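Local coordinates for protein AA9 family lytic polysaccharide monooxygenase B (PDB 5NNS) that depolymerises cellulose by copper-dependent oxidation of its glycosidic bonds, yielding C1-oxidised products with a reductant and hydrogen peroxide or oxygen, at residues V4-L9 with T28-E32; A73-W78 with R152-L156. All coordinates share one frame; numbering follows the deposited sequence.

Contact 1 (V4-L9 with T28-E32); sequences VLAYSL and TIQRE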
loop_
_atom_site.group_PDB
_atom_site.type_symbol
_atom_site.label_atom_id
_atom_site.label_comp_id
_atom_site.label_asym_id
_atom_site.label_seq_id
_atom_site.Cartn_x
_atom_site.Cartn_y
_atom_site.Cartn_z
ATOM N N VAL A 4 -6.448 -0.299 6.160
ATOM C CA VAL A 4 -5.663 -1.136 7.059
ATOM C C VAL A 4 -5.876 -0.660 8.499
ATOM O O VAL A 4 -5.491 0.464 8.857
ATOM C CB VAL A 4 -4.166 -1.099 6.702
ATOM C CG1 VAL A 4 -3.356 -1.941 7.689
ATOM C CG2 VAL A 4 -3.953 -1.575 5.264
ATOM N N LEU A 5 -6.495 -1.525 9.305
ATOM C CA LEU A 5 -6.803 -1.234 10.705
ATOM C C LEU A 5 -5.700 -1.662 11.672
ATOM O O LEU A 5 -5.560 -1.072 12.740
ATOM C CB LEU A 5 -8.101 -1.927 11.106
ATOM C CG LEU A 5 -9.341 -1.628 10.267
ATOM C CD1 LEU A 5 -10.499 -2.430 10.830
ATOM C CD2 LEU A 5 -9.659 -0.139 10.240
ATOM N N ALA A 6 -4.934 -2.689 11.309
ATOM C CA ALA A 6 -3.892 -3.224 12.179
ATOM C C ALA A 6 -2.860 -4.013 11.381
ATOM O O ALA A 6 -3.061 -4.299 10.196
ATOM C CB ALA A 6 -4.512 -4.110 13.251
ATOM N N TYR A 7 -1.758 -4.359 12.046
ATOM C CA TYR A 7 -0.693 -5.161 11.446
ATOM C C TYR A 7 -0.262 -6.300 12.365
ATOM O O TYR A 7 -0.443 -6.231 13.587
ATOM C CB TYR A 7 0.536 -4.298 11.145
ATOM C CG TYR A 7 0.282 -3.130 10.224
ATOM C CD1 TYR A 7 -0.152 -1.908 10.728
ATOM C CD2 TYR A 7 0.492 -3.237 8.849
ATOM C CE1 TYR A 7 -0.388 -0.826 9.889
ATOM C CE2 TYR A 7 0.264 -2.160 8.003
ATOM C CZ TYR A 7 -0.179 -0.961 8.528
ATOM O OH TYR A 7 -0.410 0.112 7.713
ATOM N N SER A 8 0.282 -7.349 11.750
ATOM C CA SER A 8 1.131 -8.327 12.429
ATOM C C SER A 8 2.434 -8.351 11.644
ATOM O O SER A 8 2.447 -8.735 10.474
ATOM C CB SER A 8 0.484 -9.714 12.473
ATOM O OG SER A 8 1.335 -10.666 13.096
ATOM N N LEU A 9 3.513 -7.903 12.286
ATOM C CA LEU A 9 4.816 -7.740 11.649
ATOM C C LEU A 9 5.845 -8.565 12.423
ATOM O O LEU A 9 6.143 -8.270 13.587
ATOM C CB LEU A 9 5.224 -6.258 11.621
ATOM C CG LEU A 9 4.179 -5.255 11.114
ATOM C CD1 LEU A 9 4.632 -3.831 11.392
ATOM C CD2 LEU A 9 3.883 -5.437 9.630
ATOM N N THR A 28 0.418 4.874 17.254
ATOM C CA THR A 28 0.515 3.745 16.339
ATOM C C THR A 28 1.744 3.840 15.451
ATOM O O THR A 28 2.315 4.918 15.273
ATOM C CB THR A 28 -0.755 3.620 15.456
ATOM O OG1 THR A 28 -0.527 2.682 14.394
ATOM C CG2 THR A 28 -1.158 4.968 14.857
ATOM N N ILE A 29 2.138 2.698 14.892
ATOM C CA ILE A 29 3.145 2.678 13.828
ATOM C C ILE A 29 2.618 3.283 12.520
ATOM O O ILE A 29 3.405 3.672 11.652
ATOM C CB ILE A 29 3.713 1.263 13.564
ATOM C CG1 ILE A 29 2.628 0.277 13.085
ATOM C CG2 ILE A 29 4.419 0.741 14.807
ATOM C CD1 ILE A 29 3.205 -0.976 12.465
ATOM N N GLN A 30 1.294 3.353 12.394
ATOM C CA GLN A 30 0.635 3.783 11.171
ATOM C C GLN A 30 0.518 5.305 11.071
ATOM O O GLN A 30 0.303 5.983 12.078
ATOM C CB GLN A 30 -0.758 3.162 11.099
ATOM C CG GLN A 30 -1.269 2.988 9.687
ATOM C CD GLN A 30 -2.646 2.389 9.631
ATOM O OE1 GLN A 30 -3.514 2.724 10.443
ATOM N NE2 GLN A 30 -2.869 1.510 8.657
ATOM N N ARG A 31 0.655 5.827 9.849
ATOM C CA ARG A 31 0.405 7.240 9.568
ATOM C C ARG A 31 -1.093 7.523 9.606
ATOM O O ARG A 31 -1.913 6.639 9.323
ATOM C CB ARG A 31 0.981 7.651 8.204
ATOM C CG ARG A 31 2.503 7.693 8.135
ATOM C CD ARG A 31 3.095 8.584 9.220
ATOM N NE ARG A 31 4.449 9.044 8.901
ATOM C CZ ARG A 31 4.753 10.107 8.150
ATOM N NH1 ARG A 31 3.808 10.866 7.593
ATOM N NH2 ARG A 31 6.027 10.415 7.948
ATOM N N GLU A 32 -1.438 8.758 9.973
ATOM C CA GLU A 32 -2.830 9.157 10.160
ATOM C C GLU A 32 -3.591 9.086 8.844
ATOM O O GLU A 32 -3.142 9.629 7.844
ATOM C CB GLU A 32 -2.906 10.579 10.722
ATOM C CG GLU A 32 -4.293 11.219 10.724
ATOM C CD GLU A 32 -4.314 12.590 11.386
ATOM O OE1 GLU A 32 -3.278 13.012 11.943
ATOM O OE2 GLU A 32 -5.367 13.257 11.345
#
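The amide of Gln30 reaches in from the loop and its nitrogen NE2 serves two acceptors of strand 4-9. The bond from NE2 to Val4 O is 2.8 Å long and close to straight; the carbonyl oxygen lies in the amide plane, but the nitrogen sits above the plane of the carbonyl. The second bond, from NE2 to Tyr7 OH at 3.0 Å, is more bent, with the phenol oxygen tilted out of the amide plane. Ring and amide planes stand 82° apart, and Gln30 CG comes to the ring edge. With CG anti to the backbone N (chi1 -153°) and the chain extended beyond it, the amide arrives between Val4 and Tyr7, while Val4 CG1 lies over the rim of one face of the Tyr7 ring. Gln30 OE1 accepts from Phe17 N and Trp33 NE1, so both ends of this buried amide are occupied. Ile29 CD1 meets Leu9 CD1 tip to tip at a tight 3.4 Å and also packs against Tyr7 CD1. The 28-32 loop is thus fastened to strand 4-9, which lies between strands 12-15 and 70-75 of the antiparallel sheet, with Ala171 and Leu173 of strand 165-176 touching Tyr7 and Leu9 from the other sheet.

Contact 2 (A73-W78 with R152-L156); sequences AYWNQW and RHELL. With NAG (2-acetamido-2-deoxy-beta-D-glucopyranose), chain D.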
loop_
_atom_site.group_PDB
_atom_site.type_symbol
_atom_site.label_atom_id
_atom_site.label_comp_id
_atom_site.label_asym_id
_atom_site.label_seq_id
_atom_site.Cartn_x
_atom_site.Cartn_y
_atom_site.Cartn_z
ATOM N N ALA A 73 -0.939 -7.148 6.825
ATOM C CA ALA A 73 -1.837 -6.015 7.032
ATOM C C ALA A 73 -3.251 -6.557 7.120
ATOM O O ALA A 73 -3.630 -7.427 6.330
ATOM C CB ALA A 73 -1.714 -5.020 5.887
ATOM N N TYR A 74 -4.019 -6.059 8.088
ATOM C CA TYR A 74 -5.400 -6.502 8.286
ATOM C C TYR A 74 -6.362 -5.368 7.961
ATOM O O TYR A 74 -6.162 -4.236 8.412
ATOM C CB TYR A 74 -5.621 -6.973 9.721
ATOM C CG TYR A 74 -4.781 -8.158 10.130
ATOM C CD1 TYR A 74 -5.217 -9.471 9.915
ATOM C CD2 TYR A 74 -3.559 -7.972 10.764
ATOM C CE1 TYR A 74 -4.446 -10.565 10.310
ATOM C CE2 TYR A 74 -2.782 -9.051 11.160
ATOM C CZ TYR A 74 -3.222 -10.343 10.934
ATOM O OH TYR A 74 -2.428 -11.393 11.341
ATOM N N TRP A 75 -7.399 -5.684 7.185
ATOM C CA TRP A 75 -8.441 -4.720 6.827
ATOM C C TRP A 75 -9.709 -4.940 7.651
ATOM O O TRP A 75 -9.849 -5.941 8.367
ATOM C CB TRP A 75 -8.787 -4.823 5.335
ATOM C CG TRP A 75 -7.870 -4.068 4.424
ATOM C CD1 TRP A 75 -8.126 -2.875 3.805
ATOM C CD2 TRP A 75 -6.559 -4.463 4.008
ATOM N NE1 TRP A 75 -7.052 -2.501 3.035
ATOM C CE2 TRP A 75 -6.075 -3.455 3.142
ATOM C CE3 TRP A 75 -5.745 -5.568 4.284
ATOM C CZ2 TRP A 75 -4.808 -3.520 2.550
ATOM C CZ3 TRP A 75 -4.477 -5.631 3.694
ATOM C CH2 TRP A 75 -4.029 -4.614 2.835
ATOM N N ASN A 76 -10.627 -3.984 7.532
ATOM C CA ASN A 76 -12.036 -4.196 7.862
ATOM C C ASN A 76 -12.621 -5.300 6.969
ATOM O O ASN A 76 -11.947 -5.810 6.068
ATOM C CB ASN A 76 -12.834 -2.898 7.670
ATOM C CG ASN A 76 -12.708 -2.327 6.262
ATOM O OD1 ASN A 76 -11.598 -2.099 5.773
ATOM N ND2 ASN A 76 -13.838 -2.079 5.613
ATOM N N GLN A 77 -13.874 -5.666 7.211
ATOM C CA GLN A 77 -14.587 -6.567 6.290
ATOM C C GLN A 77 -14.759 -5.862 4.943
ATOM O O GLN A 77 -15.741 -5.147 4.717
ATOM C CB GLN A 77 -15.916 -7.010 6.876
ATOM C CG GLN A 77 -15.723 -7.958 8.051
ATOM C CD GLN A 77 -17.015 -8.367 8.713
ATOM O OE1 GLN A 77 -18.072 -7.780 8.472
ATOM N NE2 GLN A 77 -16.939 -9.386 9.557
ATOM N N TRP A 78 -13.764 -6.067 4.077
ATOM C CA TRP A 78 -13.574 -5.276 2.871
ATOM C C TRP A 78 -14.678 -5.589 1.857
ATOM O O TRP A 78 -14.889 -6.768 1.526
ATOM C CB TRP A 78 -12.186 -5.538 2.281
ATOM C CG TRP A 78 -11.859 -4.681 1.111
ATOM C CD1 TRP A 78 -11.732 -5.082 -0.173
ATOM C CD2 TRP A 78 -11.624 -3.270 1.120
ATOM N NE1 TRP A 78 -11.448 -4.007 -0.982
ATOM C CE2 TRP A 78 -11.374 -2.881 -0.208
ATOM C CE3 TRP A 78 -11.623 -2.296 2.121
ATOM C CZ2 TRP A 78 -11.106 -1.553 -0.565
ATOM C CZ3 TRP A 78 -11.355 -0.983 1.768
ATOM C CH2 TRP A 78 -11.108 -0.624 0.436
ATOM N N ARG A 152 3.901 0.460 2.778
ATOM C CA ARG A 152 2.692 1.034 2.207
ATOM C C ARG A 152 1.833 -0.058 1.567
ATOM O O ARG A 152 2.311 -0.771 0.681
ATOM C CB ARG A 152 3.084 2.095 1.169
ATOM C CG ARG A 152 1.967 2.537 0.228
ATOM C CD ARG A 152 2.387 3.715 -0.625
ATOM N NE ARG A 152 1.234 4.417 -1.185
ATOM C CZ ARG A 152 0.616 4.110 -2.328
ATOM N NH1 ARG A 152 1.018 3.090 -3.082
ATOM N NH2 ARG A 152 -0.419 4.844 -2.721
ATOM N N HIS A 153 0.575 -0.173 2.007
ATOM C CA HIS A 153 -0.399 -1.088 1.385
ATOM C C HIS A 153 -1.419 -0.283 0.604
ATOM O O HIS A 153 -1.875 0.758 1.076
ATOM C CB HIS A 153 -1.110 -1.944 2.432
ATOM C CG HIS A 153 -0.214 -2.937 3.095
ATOM N ND1 HIS A 153 0.644 -2.595 4.115
ATOM C CD2 HIS A 153 -0.024 -4.259 2.870
ATOM C CE1 HIS A 153 1.323 -3.665 4.494
ATOM N NE2 HIS A 153 0.932 -4.690 3.760
ATOM N N GLU A 154 -1.779 -0.781 -0.580
ATOM C CA GLU A 154 -2.689 -0.086 -1.469
ATOM C C GLU A 154 -3.653 -1.041 -2.155
ATOM O O GLU A 154 -3.247 -2.085 -2.690
ATOM C CB GLU A 154 -1.914 0.696 -2.521
ATOM C CG GLU A 154 -2.789 1.601 -3.375
ATOM C CD GLU A 154 -1.992 2.503 -4.290
ATOM O OE1 GLU A 154 -0.950 2.063 -4.829
ATOM O OE2 GLU A 154 -2.398 3.673 -4.457
ATOM N N LEU A 155 -4.927 -0.661 -2.132
ATOM C CA LEU A 155 -5.970 -1.348 -2.873
ATOM C C LEU A 155 -6.468 -0.396 -3.929
ATOM O O LEU A 155 -6.741 0.770 -3.637
ATOM C CB LEU A 155 -7.115 -1.742 -1.945
ATOM C CG LEU A 155 -6.750 -2.622 -0.747
ATOM C CD1 LEU A 155 -8.009 -3.045 -0.004
ATOM C CD2 LEU A 155 -5.950 -3.850 -1.152
ATOM N N LEU A 156 -6.558 -0.886 -5.159
ATOM C CA LEU A 156 -7.093 -0.114 -6.268
ATOM C C LEU A 156 -8.369 -0.816 -6.699
ATOM O O LEU A 156 -8.320 -1.786 -7.444
ATOM C CB LEU A 156 -6.075 -0.025 -7.411
ATOM C CG LEU A 156 -6.553 0.519 -8.764
ATOM C CD1 LEU A 156 -7.301 1.834 -8.612
ATOM C CD2 LEU A 156 -5.389 0.656 -9.740
HETATM C C1 NAG D . -8.481 -12.514 11.341
HETATM C C2 NAG D . -7.526 -13.246 12.276
HETATM C C3 NAG D . -7.603 -12.694 13.692
HETATM C C4 NAG D . -7.450 -11.170 13.719
HETATM C C5 NAG D . -8.362 -10.513 12.685
HETATM C C6 NAG D . -8.079 -9.019 12.574
HETATM C C7 NAG D . -7.078 -15.606 11.660
HETATM C C8 NAG D . -7.559 -17.019 11.807
HETATM N N2 NAG D . -7.817 -14.676 12.292
HETATM O O3 NAG D . -6.554 -13.311 14.447
HETATM O O4 NAG D . -7.774 -10.663 15.020
HETATM O O5 NAG D . -8.176 -11.121 11.399
HETATM O O6 NAG D . -9.006 -8.425 11.660
HETATM O O7 NAG D . -6.076 -15.357 11.007
#
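Both His153 and Leu155 carry CG anti to their carbonyl carbon, which sends the imidazole toward Ala73 and brings the CD1 methyl of Leu155 to both indoles. Trp78 instead swings its CG anti to the backbone N (chi1 -175°), turning one indole face to Leu155. No hydrogen bond crosses this contact; it is held by CH-pi and apolar packing. Ala73 CB rests over the centre of the imidazole face of His153, 3.5 Å from the ring centroid. At the other end Leu155 CD1 lies over the six-membered ring of Trp78, 3.6 Å from its centroid and displaced toward the rim. The same methyl approaches Trp75 NE1 to 3.2 Å, obliquely to that indole, and Leu155 CD2 is 3.9 Å from Trp75 CZ2. Trp75 thus fills the middle, its CH2 4.0 Å from His153 CB, with the indole and imidazole planes at a steep 82°. A serine in place of Trp75 would probably open a gap between His153 and Leu155, taking from both leucine methyls their indole neighbour and leaving them freer to turn. On the outward side, Tyr74 CD1 lies 3.7 Å from O5 of an N-acetylglucosamine attached to the protein. Ala73, Trp75, Trp78, His153 and Leu155 belong to the core of the beta-sandwich characteristic of AA9 enzymes, joining strand 70-75 and the loop that follows it to strand 147-157 of the other sheet, at 39° between the two short strand segments, with strand 4-9 flanking Ala73 and Trp75 through Val4, strand 85-91 meeting His153 through Val87, and helix 125-131 packing on Trp75, Leu155 and Trp78.

In the fold
The two contacts, whose centres are 11 Å apart, meet along the neighbouring strands 4-9 and 70-75. Tyr74 probably hydrogen-bonds both Leu5 and Ala6: Leu5 N lies 2.9 Å from Tyr74 O, and Ala6 O lies 2.9 Å from Tyr74 N, so that Leu5 and Ala6 both face Tyr74 in a classic beta bulge. Val4 CG2 also packs 3.4 Å from Trp75 CZ2, so contact 1 continues into the core of contact 2. Contact 2 runs up to the copper site of His1, His80 and Tyr167: the Trp78 side chain is about 5 Å from the metal and about 3 Å from the side chain of Tyr167, whose ring it meets edge-to-face. Contact 1 lies farther back, with about 8 Å between the side chains of Val4 and Tyr167.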